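Local coordinates for protein processed glycerol phosphate lipoteichoic acid synthase 2 (Bacillus subtilis, PDB 2W8D) that belongs to the lipoteichoic acid synthases and carries a magnesium-binding domain of the sulfatase family, part of the wider alkaline phosphatase clan, at residues F89-S94 with A308-V313; S94-A99 with K387-S392; A108-Q113 with K394-D399; R341-F346 with S383-E388. One frame throughout, in Å; residues are numbered along the deposited sequence.

Contact 1 (F89-S94 with A308-V313); sequences FMMENS and AGDVDV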
loop_
_atom_site.group_PDB
_atom_site.type_symbol
_atom_site.label_atom_id
_atom_site.label_comp_id
_atom_site.label_asym_id
_atom_site.label_seq_id
_atom_site.Cartn_x
_atom_site.Cartn_y
_atom_site.Cartn_z
ATOM N N PHE A 89 0.551 -7.867 0.131
ATOM C CA PHE A 89 0.511 -8.793 1.263
ATOM C C PHE A 89 0.229 -8.093 2.594
ATOM O O PHE A 89 -0.530 -8.584 3.426
ATOM C CB PHE A 89 1.846 -9.551 1.391
ATOM C CG PHE A 89 1.828 -10.604 2.470
ATOM C CD1 PHE A 89 1.105 -11.774 2.292
ATOM C CD2 PHE A 89 2.542 -10.417 3.667
ATOM C CE1 PHE A 89 1.105 -12.774 3.273
ATOM C CE2 PHE A 89 2.531 -11.395 4.671
ATOM C CZ PHE A 89 1.807 -12.579 4.466
HETATM N N MSE A 90 0.854 -6.941 2.768
HETATM C CA MSE A 90 0.667 -6.122 3.954
HETATM C C MSE A 90 -0.724 -5.482 4.039
HETATM O O MSE A 90 -1.266 -5.412 5.146
HETATM C CB MSE A 90 1.784 -5.088 4.050
HETATM C CG MSE A 90 3.083 -5.758 4.464
HETATM SE SE MSE A 90 4.554 -4.481 4.707
HETATM C CE MSE A 90 5.086 -4.317 2.855
HETATM N N MSE A 91 -1.288 -5.047 2.896
HETATM C CA MSE A 91 -2.646 -4.480 2.858
HETATM C C MSE A 91 -3.639 -5.520 3.314
HETATM O O MSE A 91 -4.552 -5.197 4.046
HETATM C CB MSE A 91 -3.086 -4.020 1.453
HETATM C CG MSE A 91 -2.229 -2.952 0.818
HETATM SE SE MSE A 91 -2.132 -1.305 1.875
HETATM C CE MSE A 91 -0.199 -1.016 1.847
ATOM N N GLU A 92 -3.471 -6.764 2.864
ATOM C CA GLU A 92 -4.441 -7.827 3.205
ATOM C C GLU A 92 -4.173 -8.491 4.550
ATOM O O GLU A 92 -5.066 -9.095 5.089
ATOM C CB GLU A 92 -4.532 -8.928 2.132
ATOM C CG GLU A 92 -4.824 -8.539 0.667
ATOM C CD GLU A 92 -5.605 -7.252 0.470
ATOM O OE1 GLU A 92 -6.516 -6.946 1.258
ATOM O OE2 GLU A 92 -5.322 -6.536 -0.502
ATOM N N ASN A 93 -2.958 -8.399 5.096
ATOM C CA ASN A 93 -2.642 -9.220 6.279
ATOM C C ASN A 93 -2.140 -8.515 7.513
ATOM O O ASN A 93 -2.219 -9.078 8.593
ATOM C CB ASN A 93 -1.673 -10.339 5.911
ATOM C CG ASN A 93 -2.265 -11.282 4.930
ATOM O OD1 ASN A 93 -3.089 -12.106 5.301
ATOM N ND2 ASN A 93 -1.869 -11.170 3.646
ATOM N N SER A 94 -1.619 -7.305 7.347
ATOM C CA SER A 94 -0.950 -6.565 8.423
ATOM C C SER A 94 0.151 -7.431 9.029
ATOM O O SER A 94 0.311 -7.551 10.245
ATOM C CB SER A 94 -1.954 -6.061 9.467
ATOM O OG SER A 94 -1.358 -5.083 10.295
ATOM N N ALA A 308 3.681 6.417 9.862
ATOM C CA ALA A 308 2.928 5.187 9.647
ATOM C C ALA A 308 3.556 4.368 8.533
ATOM O O ALA A 308 4.201 4.926 7.672
ATOM C CB ALA A 308 1.451 5.518 9.284
ATOM N N GLY A 309 3.327 3.056 8.509
ATOM C CA GLY A 309 3.808 2.205 7.412
ATOM C C GLY A 309 2.715 1.341 6.792
ATOM O O GLY A 309 1.591 1.334 7.270
ATOM N N ASP A 310 3.037 0.636 5.710
ATOM C CA ASP A 310 2.102 -0.274 5.049
ATOM C C ASP A 310 1.238 -1.138 5.970
ATOM O O ASP A 310 0.075 -1.308 5.658
ATOM C CB ASP A 310 2.852 -1.251 4.131
ATOM C CG ASP A 310 3.324 -0.614 2.877
ATOM O OD1 ASP A 310 2.654 0.350 2.383
ATOM O OD2 ASP A 310 4.393 -1.064 2.405
ATOM N N VAL A 311 1.803 -1.712 7.056
ATOM C CA VAL A 311 1.078 -2.678 7.912
ATOM C C VAL A 311 -0.039 -1.989 8.726
ATOM O O VAL A 311 -0.919 -2.653 9.305
ATOM C CB VAL A 311 2.025 -3.481 8.869
ATOM C CG1 VAL A 311 2.960 -4.469 8.086
ATOM C CG2 VAL A 311 2.820 -2.555 9.752
ATOM N N ASP A 312 0.000 -0.656 8.762
ATOM C CA ASP A 312 -1.016 0.109 9.465
ATOM C C ASP A 312 -2.307 0.317 8.663
ATOM O O ASP A 312 -3.320 0.667 9.245
ATOM C CB ASP A 312 -0.475 1.478 9.896
ATOM C CG ASP A 312 0.792 1.388 10.737
ATOM O OD1 ASP A 312 1.010 0.374 11.424
ATOM O OD2 ASP A 312 1.545 2.372 10.757
ATOM N N VAL A 313 -2.282 0.115 7.347
ATOM C CA VAL A 313 -3.471 0.399 6.525
ATOM C C VAL A 313 -4.694 -0.467 6.857
ATOM O O VAL A 313 -5.805 0.056 7.027
ATOM C CB VAL A 313 -3.171 0.371 4.999
ATOM C CG1 VAL A 313 -4.395 0.837 4.168
ATOM C CG2 VAL A 313 -2.023 1.265 4.679
HETATM O O HOH W 1 -2.071 -3.057 5.974
#
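M90 and M91, both selenomethionine, carry the apolar part of the contact by meeting V311 and V313 with their selenium atoms. SE of M90 is 3.7 Å from CG1 of V311, and SE of M91 is likewise 3.7 Å from CB of V313. M91 reaches its partner by folding at chi2 (-59°), since its CB does not aim at the other segment. D310 is met by both methyl ends: CE of M90 is 3.4 Å from D310 OD2, and CE of M91 is 3.2 Å from D310 OD1. The carboxylate has a hydrogen-bond partner outside the two segments: the backbone N of Q78 donates to D310 OD2.

Hydrogen bonding across the segments falls to S94, where the helix has ended with positive phi. S94 OG donates to V311 O at 2.7 Å, in the carbonyl plane and on a lone pair. A water donates to M90 O and also to D310 O (2.8 Å), linking the two backbones.

Helix 86-93 thus packs against the turn between strand 308-309 and helix 313-320, beside the mixed sheet: F75 of strand 70-76 touches D310 and V313, while Y256 and V254 of strand 251-257 touch M91 and V313.

Contact 2 (S94-A99 with K387-S392); sequences SLYPLA and KELEMS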
loop_
_atom_site.group_PDB
_atom_site.type_symbol
_atom_site.label_atom_id
_atom_site.label_comp_id
_atom_site.label_asym_id
_atom_site.label_seq_id
_atom_site.Cartn_x
_atom_site.Cartn_y
_atom_site.Cartn_z
ATOM N N SER A 94 -1.619 -7.305 7.347
ATOM C CA SER A 94 -0.950 -6.565 8.423
ATOM C C SER A 94 0.151 -7.431 9.029
ATOM O O SER A 94 0.311 -7.551 10.245
ATOM C CB SER A 94 -1.954 -6.061 9.467
ATOM O OG SER A 94 -1.358 -5.083 10.295
ATOM N N LEU A 95 0.875 -8.080 8.133
ATOM C CA LEU A 95 2.044 -8.874 8.463
ATOM C C LEU A 95 3.153 -8.544 7.477
ATOM O O LEU A 95 2.913 -8.335 6.294
ATOM C CB LEU A 95 1.736 -10.366 8.402
ATOM C CG LEU A 95 0.772 -10.986 9.407
ATOM C CD1 LEU A 95 0.543 -12.459 9.009
ATOM C CD2 LEU A 95 1.343 -10.832 10.831
ATOM N N TYR A 96 4.376 -8.488 7.977
ATOM C CA TYR A 96 5.529 -8.180 7.140
ATOM C C TYR A 96 5.848 -9.293 6.129
ATOM O O TYR A 96 5.660 -10.483 6.402
ATOM C CB TYR A 96 6.760 -7.897 8.017
ATOM C CG TYR A 96 6.613 -6.621 8.768
ATOM C CD1 TYR A 96 7.055 -5.415 8.216
ATOM C CD2 TYR A 96 6.000 -6.602 10.014
ATOM C CE1 TYR A 96 6.893 -4.208 8.906
ATOM C CE2 TYR A 96 5.820 -5.432 10.695
ATOM C CZ TYR A 96 6.270 -4.240 10.163
ATOM O OH TYR A 96 6.089 -3.076 10.872
ATOM N N PRO A 97 6.336 -8.891 4.949
ATOM C CA PRO A 97 6.802 -9.806 3.913
ATOM C C PRO A 97 8.120 -10.440 4.346
ATOM O O PRO A 97 8.607 -10.173 5.449
ATOM C CB PRO A 97 7.053 -8.868 2.739
ATOM C CG PRO A 97 7.506 -7.592 3.421
ATOM C CD PRO A 97 6.576 -7.476 4.595
ATOM N N LEU A 98 8.692 -11.290 3.506
ATOM C CA LEU A 98 9.952 -11.966 3.892
ATOM C C LEU A 98 11.134 -10.985 3.818
ATOM O O LEU A 98 11.110 -10.051 3.023
ATOM C CB LEU A 98 10.219 -13.171 2.987
ATOM C CG LEU A 98 9.222 -14.332 2.925
ATOM C CD1 LEU A 98 9.653 -15.324 1.870
ATOM C CD2 LEU A 98 9.249 -15.038 4.263
ATOM N N ALA A 99 12.137 -11.206 4.651
ATOM C CA ALA A 99 13.361 -10.447 4.622
ATOM C C ALA A 99 14.152 -10.615 3.315
ATOM O O ALA A 99 14.829 -9.662 2.913
ATOM C CB ALA A 99 14.278 -10.799 5.860
ATOM N N LYS A 387 11.325 -6.407 18.004
ATOM C CA LYS A 387 10.163 -7.138 18.486
ATOM C C LYS A 387 8.980 -7.117 17.496
ATOM O O LYS A 387 8.375 -8.165 17.238
ATOM C CB LYS A 387 9.714 -6.610 19.848
ATOM C CG LYS A 387 10.206 -7.423 21.021
ATOM C CD LYS A 387 10.267 -6.561 22.259
ATOM C CE LYS A 387 11.038 -7.250 23.380
ATOM N NZ LYS A 387 11.963 -6.273 24.007
ATOM N N GLU A 388 8.661 -5.949 16.927
ATOM C CA GLU A 388 7.565 -5.860 15.963
ATOM C C GLU A 388 7.840 -6.798 14.791
ATOM O O GLU A 388 6.985 -7.583 14.412
ATOM C CB GLU A 388 7.295 -4.401 15.504
ATOM C CG GLU A 388 6.133 -4.269 14.483
ATOM C CD GLU A 388 5.557 -2.848 14.293
ATOM O OE1 GLU A 388 5.570 -2.033 15.255
ATOM O OE2 GLU A 388 5.040 -2.572 13.170
ATOM N N LEU A 389 9.042 -6.738 14.236
ATOM C CA LEU A 389 9.443 -7.617 13.135
ATOM C C LEU A 389 9.487 -9.096 13.555
ATOM O O LEU A 389 9.007 -9.963 12.828
ATOM C CB LEU A 389 10.790 -7.177 12.568
ATOM C CG LEU A 389 10.782 -5.881 11.735
ATOM C CD1 LEU A 389 12.219 -5.576 11.260
ATOM C CD2 LEU A 389 9.782 -5.965 10.540
ATOM N N GLU A 390 10.033 -9.364 14.741
ATOM C CA GLU A 390 10.171 -10.734 15.236
ATOM C C GLU A 390 8.803 -11.447 15.378
ATOM O O GLU A 390 8.658 -12.605 14.977
ATOM C CB GLU A 390 10.940 -10.709 16.556
ATOM C CG GLU A 390 11.167 -12.033 17.247
ATOM C CD GLU A 390 11.585 -11.870 18.732
ATOM O OE1 GLU A 390 11.559 -10.728 19.261
ATOM O OE2 GLU A 390 11.934 -12.892 19.376
HETATM N N MSE A 391 7.810 -10.748 15.919
HETATM C CA MSE A 391 6.490 -11.342 16.135
HETATM C C MSE A 391 5.844 -11.708 14.816
HETATM O O MSE A 391 5.345 -12.815 14.651
HETATM C CB MSE A 391 5.585 -10.434 16.964
HETATM C CG MSE A 391 6.083 -10.206 18.394
HETATM SE SE MSE A 391 6.338 -11.849 19.471
HETATM C CE MSE A 391 8.281 -11.982 19.444
ATOM N N SER A 392 5.908 -10.793 13.861
ATOM C CA SER A 392 5.441 -11.074 12.529
ATOM C C SER A 392 6.177 -12.290 11.915
ATOM O O SER A 392 5.517 -13.210 11.397
ATOM C CB SER A 392 5.529 -9.823 11.647
ATOM O OG SER A 392 5.030 -10.074 10.340
HETATM O O HOH W 2 7.093 -11.362 8.536
#
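E388 OE2 accepts the hydroxyl of Y96, with 2.6 Å from Y96 OH to E388 OE2, and the same oxygen is also held by NH2 of R341 in a salt bridge. The tyrosine comes from the anti side of the carboxylate, 35° out of its plane. Two donors on one buried oxygen would be expected to favour a charged glutamate. The glutamate gets there with an extended chain, its CG anti to the backbone N (chi1 -180°), so that the carboxylate is carried out from the helix to the far end of the ring.

A second polar grip lies at the near end of the tyrosine. The backbone N of Y96 donates to S392 OG at 2.9 Å, with an N-H...O angle of 145°. A water that donates to Y96 O lies 3.0 Å from the same S392 OG, so S392 OG holds the Y96 N-H directly and is linked to Y96 O through the water. Alongside, L95 CD2 packs 3.8 Å from S392 OG.

Between these ends the ring is covered on one face by L389. L389 CD2 stands 3.5 Å from the centroid of the Y96 ring, close to the normal, which makes a CH-pi contact. S392 OG and E388 OE2 lie instead at the ring edge, near its plane.

Spacing explains the fit: E388, L389 and S392 stand at i, i+1 and i+4 and so share one side of helix 380-397. The Y96 side chain, with L95 beside it, thereby packs the loop after helix 86-93 of the sulfatase-family domain against one side of the long C-terminal helix.

Contact 3 (A108-Q113 with K394-D399); sequences AQNTLQ and KIINGD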
loop_
_atom_site.group_PDB
_atom_site.type_symbol
_atom_site.label_atom_id
_atom_site.label_comp_id
_atom_site.label_asym_id
_atom_site.label_seq_id
_atom_site.Cartn_x
_atom_site.Cartn_y
_atom_site.Cartn_z
ATOM N N ALA A 108 2.513 -19.026 -0.149
ATOM C CA ALA A 108 1.114 -19.051 -0.620
ATOM C C ALA A 108 0.290 -20.223 -0.061
ATOM O O ALA A 108 -0.938 -20.207 -0.169
ATOM C CB ALA A 108 1.001 -18.952 -2.162
ATOM N N GLN A 109 0.963 -21.184 0.565
ATOM C CA GLN A 109 0.298 -22.277 1.271
ATOM C C GLN A 109 0.157 -22.013 2.775
ATOM O O GLN A 109 -0.421 -22.842 3.502
ATOM C CB GLN A 109 1.027 -23.608 1.078
ATOM C CG GLN A 109 0.807 -24.308 -0.241
ATOM C CD GLN A 109 1.685 -25.570 -0.314
ATOM O OE1 GLN A 109 2.911 -25.458 -0.400
ATOM N NE2 GLN A 109 1.072 -26.771 -0.217
ATOM N N ASN A 110 0.669 -20.878 3.257
ATOM C CA ASN A 110 0.378 -20.512 4.651
ATOM C C ASN A 110 -1.152 -20.433 4.884
ATOM O O ASN A 110 -1.903 -20.182 3.933
ATOM C CB ASN A 110 1.093 -19.205 5.062
ATOM C CG ASN A 110 2.475 -19.461 5.679
ATOM O OD1 ASN A 110 3.138 -20.466 5.378
ATOM N ND2 ASN A 110 2.901 -18.570 6.554
ATOM N N THR A 111 -1.605 -20.673 6.119
ATOM C CA THR A 111 -2.976 -20.347 6.499
ATOM C C THR A 111 -3.073 -18.851 6.847
ATOM O O THR A 111 -2.342 -18.338 7.699
ATOM C CB THR A 111 -3.486 -21.222 7.678
ATOM O OG1 THR A 111 -3.490 -22.627 7.303
ATOM C CG2 THR A 111 -4.899 -20.780 8.106
ATOM N N LEU A 112 -3.967 -18.148 6.165
ATOM C CA LEU A 112 -4.095 -16.712 6.342
ATOM C C LEU A 112 -5.478 -16.288 6.842
ATOM O O LEU A 112 -6.472 -16.999 6.653
ATOM C CB LEU A 112 -3.744 -15.994 5.033
ATOM C CG LEU A 112 -2.306 -16.165 4.537
ATOM C CD1 LEU A 112 -2.148 -15.384 3.279
ATOM C CD2 LEU A 112 -1.291 -15.719 5.579
ATOM N N GLN A 113 -5.527 -15.126 7.488
ATOM C CA GLN A 113 -6.788 -14.586 7.977
ATOM C C GLN A 113 -6.905 -13.147 7.500
ATOM O O GLN A 113 -6.907 -12.203 8.279
ATOM C CB GLN A 113 -6.908 -14.776 9.492
ATOM C CG GLN A 113 -6.717 -16.255 9.834
ATOM C CD GLN A 113 -6.582 -16.576 11.305
ATOM O OE1 GLN A 113 -6.093 -15.773 12.072
ATOM N NE2 GLN A 113 -6.989 -17.792 11.695
ATOM N N LYS A 394 7.673 -14.786 13.359
ATOM C CA LYS A 394 7.235 -16.058 13.971
ATOM C C LYS A 394 5.963 -16.582 13.326
ATOM O O LYS A 394 5.831 -17.785 13.091
ATOM C CB LYS A 394 7.050 -15.935 15.481
ATOM C CG LYS A 394 8.361 -16.024 16.224
ATOM C CD LYS A 394 8.270 -15.489 17.653
ATOM C CE LYS A 394 9.451 -15.973 18.437
ATOM N NZ LYS A 394 10.212 -14.820 18.974
ATOM N N ILE A 395 5.043 -15.670 13.027
ATOM C CA ILE A 395 3.773 -16.052 12.421
ATOM C C ILE A 395 3.987 -16.648 11.028
ATOM O O ILE A 395 3.467 -17.730 10.714
ATOM C CB ILE A 395 2.770 -14.872 12.398
ATOM C CG1 ILE A 395 2.180 -14.662 13.804
ATOM C CG2 ILE A 395 1.631 -15.115 11.405
ATOM C CD1 ILE A 395 1.500 -13.243 13.976
ATOM N N ILE A 396 4.798 -15.973 10.226
ATOM C CA ILE A 396 4.974 -16.355 8.848
ATOM C C ILE A 396 5.849 -17.595 8.706
ATOM O O ILE A 396 5.492 -18.526 7.971
ATOM C CB ILE A 396 5.438 -15.149 8.013
ATOM C CG1 ILE A 396 4.214 -14.528 7.316
ATOM C CG2 ILE A 396 6.420 -15.534 6.978
ATOM C CD1 ILE A 396 3.742 -13.397 7.976
ATOM N N ASN A 397 6.956 -17.632 9.451
ATOM C CA ASN A 397 7.896 -18.738 9.395
ATOM C C ASN A 397 7.311 -20.018 9.969
ATOM O O ASN A 397 7.642 -21.103 9.506
ATOM C CB ASN A 397 9.192 -18.425 10.160
ATOM C CG ASN A 397 9.938 -17.216 9.606
ATOM O OD1 ASN A 397 9.749 -16.819 8.458
ATOM N ND2 ASN A 397 10.793 -16.620 10.437
ATOM N N GLY A 398 6.509 -19.898 11.026
ATOM C CA GLY A 398 5.946 -21.086 11.667
ATOM C C GLY A 398 4.514 -21.338 11.230
ATOM O O GLY A 398 3.851 -22.180 11.808
ATOM N N ASP A 399 4.019 -20.570 10.236
ATOM C CA ASP A 399 2.645 -20.732 9.745
ATOM C C ASP A 399 1.672 -20.901 10.945
ATOM O O ASP A 399 0.939 -21.892 11.058
ATOM C CB ASP A 399 2.571 -21.898 8.735
ATOM C CG ASP A 399 1.222 -21.996 8.039
ATOM O OD1 ASP A 399 0.508 -20.971 7.979
ATOM O OD2 ASP A 399 0.857 -23.095 7.555
HETATM O O HOH W 3 -1.306 -23.747 6.095
HETATM O O HOH W 4 1.314 -16.858 8.184
HETATM O O HOH W 5 5.821 -20.958 6.689
HETATM O O HOH W 6 -0.085 -18.867 9.274
#
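N110 and D399 stack flat on each other, amide against carboxylate, with the two planes only 17° apart and the two side chains running antiparallel. N110 CG is 3.4 Å from D399 OD1, so the groups are in van der Waals contact and the hydrogen bonds of each run to other atoms.

The amide of N110 turns its ND2 to I396 O, at 3.0 Å and with a nearly straight N-H...O angle of 168°. The acceptor lies in the amide plane and is met on a lone pair. ND2 also donates to a water at 2.8 Å, so both of its protons have a partner. D399 OD1 in turn accepts the backbone N of T111, with 2.8 Å between T111 N and D399 OD1, on the syn side of the carboxylate.

Waters knit the rest together. One donates to Q109 O and to D399 OD2 and accepts from T111 OG1, 2.7 Å away; another donates to T111 O and D399 OD1.

D399 has positive phi (44°) and is the C-prime residue of a Schellman motif ending helix 380-397, in which its N makes a weak bond to I396 O. R402 forms a salt bridge with D399 OD2. Beyond these polar groups, I396 rests on F89 and L112 on N93, both of helix 86-93, while I395 touches V10 and M14 of helix 6-17 and L112 also meets M142 of helix 139-145.

Contact 4 (R341-F346 with S383-E388); sequences REVIPF and SLVKKE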
loop_
_atom_site.group_PDB
_atom_site.type_symbol
_atom_site.label_atom_id
_atom_site.label_comp_id
_atom_site.label_asym_id
_atom_site.label_seq_id
_atom_site.Cartn_x
_atom_site.Cartn_y
_atom_site.Cartn_z
ATOM N N ARG A 341 1.266 3.857 17.329
ATOM C CA ARG A 341 2.744 3.910 17.427
ATOM C C ARG A 341 3.371 4.528 16.183
ATOM O O ARG A 341 2.886 4.315 15.090
ATOM C CB ARG A 341 3.367 2.545 17.778
ATOM C CG ARG A 341 3.274 1.443 16.692
ATOM C CD ARG A 341 4.454 1.480 15.700
ATOM N NE ARG A 341 4.289 0.483 14.641
ATOM C CZ ARG A 341 3.558 0.648 13.537
ATOM N NH1 ARG A 341 2.901 1.784 13.319
ATOM N NH2 ARG A 341 3.462 -0.341 12.658
ATOM N N GLU A 342 4.441 5.303 16.343
ATOM C CA GLU A 342 5.018 6.025 15.215
ATOM C C GLU A 342 6.455 5.653 14.906
ATOM O O GLU A 342 7.107 6.323 14.120
ATOM C CB GLU A 342 4.910 7.517 15.452
ATOM C CG GLU A 342 3.472 8.000 15.350
ATOM C CD GLU A 342 3.345 9.508 15.375
ATOM O OE1 GLU A 342 2.951 10.048 16.432
ATOM O OE2 GLU A 342 3.642 10.147 14.348
ATOM N N VAL A 343 6.944 4.577 15.501
ATOM C CA VAL A 343 8.263 4.078 15.223
ATOM C C VAL A 343 8.064 3.034 14.101
ATOM O O VAL A 343 7.519 1.966 14.348
ATOM C CB VAL A 343 8.888 3.431 16.491
ATOM C CG1 VAL A 343 10.297 3.008 16.226
ATOM C CG2 VAL A 343 8.868 4.418 17.709
ATOM N N ILE A 344 8.497 3.357 12.877
ATOM C CA ILE A 344 8.081 2.604 11.695
ATOM C C ILE A 344 9.195 1.689 11.234
ATOM O O ILE A 344 10.215 2.156 10.753
ATOM C CB ILE A 344 7.623 3.519 10.522
ATOM C CG1 ILE A 344 6.682 4.661 10.987
ATOM C CG2 ILE A 344 6.924 2.715 9.446
ATOM C CD1 ILE A 344 5.487 4.202 11.766
ATOM N N PRO A 345 9.017 0.370 11.389
ATOM C CA PRO A 345 10.076 -0.514 10.864
ATOM C C PRO A 345 10.137 -0.497 9.353
ATOM O O PRO A 345 9.098 -0.333 8.680
ATOM C CB PRO A 345 9.644 -1.919 11.305
ATOM C CG PRO A 345 8.630 -1.723 12.354
ATOM C CD PRO A 345 7.979 -0.373 12.131
ATOM N N PHE A 346 11.356 -0.680 8.854
ATOM C CA PHE A 346 11.647 -1.086 7.478
ATOM C C PHE A 346 11.946 -2.580 7.472
ATOM O O PHE A 346 12.400 -3.140 8.485
ATOM C CB PHE A 346 12.887 -0.351 6.976
ATOM C CG PHE A 346 12.650 1.078 6.636
ATOM C CD1 PHE A 346 11.443 1.701 6.951
ATOM C CD2 PHE A 346 13.648 1.822 5.993
ATOM C CE1 PHE A 346 11.218 3.074 6.642
ATOM C CE2 PHE A 346 13.442 3.173 5.675
ATOM C CZ PHE A 346 12.211 3.797 5.993
ATOM N N SER A 383 14.576 -1.542 20.000
ATOM C CA SER A 383 13.974 -2.762 20.570
ATOM C C SER A 383 12.521 -2.973 20.161
ATOM O O SER A 383 12.122 -4.098 19.941
ATOM C CB SER A 383 14.052 -2.780 22.106
ATOM O OG SER A 383 15.398 -2.608 22.543
ATOM N N LEU A 384 11.739 -1.893 20.107
ATOM C CA LEU A 384 10.347 -1.978 19.695
ATOM C C LEU A 384 10.281 -2.501 18.258
ATOM O O LEU A 384 9.449 -3.363 17.949
ATOM C CB LEU A 384 9.609 -0.623 19.833
ATOM C CG LEU A 384 9.195 -0.139 21.241
ATOM C CD1 LEU A 384 8.684 1.270 21.197
ATOM C CD2 LEU A 384 8.125 -1.016 21.878
ATOM N N VAL A 385 11.178 -1.999 17.410
ATOM C CA VAL A 385 11.277 -2.414 16.001
ATOM C C VAL A 385 11.603 -3.911 15.866
ATOM O O VAL A 385 10.880 -4.634 15.182
ATOM C CB VAL A 385 12.293 -1.546 15.194
ATOM C CG1 VAL A 385 12.605 -2.153 13.770
ATOM C CG2 VAL A 385 11.797 -0.095 15.079
ATOM N N LYS A 386 12.661 -4.364 16.553
ATOM C CA LYS A 386 13.101 -5.751 16.498
ATOM C C LYS A 386 11.958 -6.675 16.857
ATOM O O LYS A 386 11.665 -7.595 16.089
ATOM C CB LYS A 386 14.333 -5.998 17.395
ATOM C CG LYS A 386 15.627 -5.392 16.795
ATOM C CD LYS A 386 16.885 -5.639 17.647
ATOM C CE LYS A 386 16.724 -5.117 19.105
ATOM N NZ LYS A 386 17.998 -4.897 19.857
ATOM N N LYS A 387 11.325 -6.407 18.004
ATOM C CA LYS A 387 10.163 -7.138 18.486
ATOM C C LYS A 387 8.980 -7.117 17.496
ATOM O O LYS A 387 8.375 -8.165 17.238
ATOM C CB LYS A 387 9.714 -6.610 19.848
ATOM C CG LYS A 387 10.206 -7.423 21.021
ATOM C CD LYS A 387 10.267 -6.561 22.259
ATOM C CE LYS A 387 11.038 -7.250 23.380
ATOM N NZ LYS A 387 11.963 -6.273 24.007
ATOM N N GLU A 388 8.661 -5.949 16.927
ATOM C CA GLU A 388 7.565 -5.860 15.963
ATOM C C GLU A 388 7.840 -6.798 14.791
ATOM O O GLU A 388 6.985 -7.583 14.412
ATOM C CB GLU A 388 7.295 -4.401 15.504
ATOM C CG GLU A 388 6.133 -4.269 14.483
ATOM C CD GLU A 388 5.557 -2.848 14.293
ATOM O OE1 GLU A 388 5.570 -2.033 15.255
ATOM O OE2 GLU A 388 5.040 -2.572 13.170
HETATM O O HOH W 7 7.932 -0.229 16.105
#
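P345 and V385 bring the two backbones to their closest approach, 5.6 Å between CA atoms, where strand 344-345 at the border of a five-stranded antiparallel sheet packs against helix 380-397. Both elements belong to the C-terminal part of the chain.

The apolar seam is made by two residues of the first segment against one valine. V343 CG1 lies 3.6 Å from V385 CG2, and P345 CB lies 3.9 Å from V385 CG1. F351 of the neighbouring strand touches both valines.

Further along, R341 meets the carboxylate of E388 side-on, with its guanidinium and the carboxylate nearly coplanar (11° apart). R341 NE donates to E388 OE1 at 2.9 Å with an N-H...O angle of 171°, and R341 NH2 donates to E388 OE2 at 2.8 Å, each on a syn lone pair. Two bonds of this kind fix the rotation of both flat groups. The arginine reaches there by bending at chi2 (88°). E388 OE2 is shared with Y96, and R341 NH2 has a second acid in D312.

Beside the pair, one water donates to V343 O at 2.8 Å and to E388 OE1 at 3.1 Å.

Helix 380-397 carries contacts 2, 3 and 4. The outer two, contacts 3 and 4, have centres about 21 Å apart and do not touch, while contact 2 meets both: L95 CD1 is 3.5 Å from I396 CD1 of contact 3, and Y96 OH is 3.2 Å from P345 CG of contact 4. Contact 1 lies deeper, sharing S94 with contact 2, and is tied to contact 4 by a salt bridge between D312 OD1 and R341 NH2 (2.8 Å). The D310 side chain is about 11 Å from the magnesium ion, which is bound by E40, the phosphothreonine T84, D258 and H259, so contact 1 includes none of the metal's ligands.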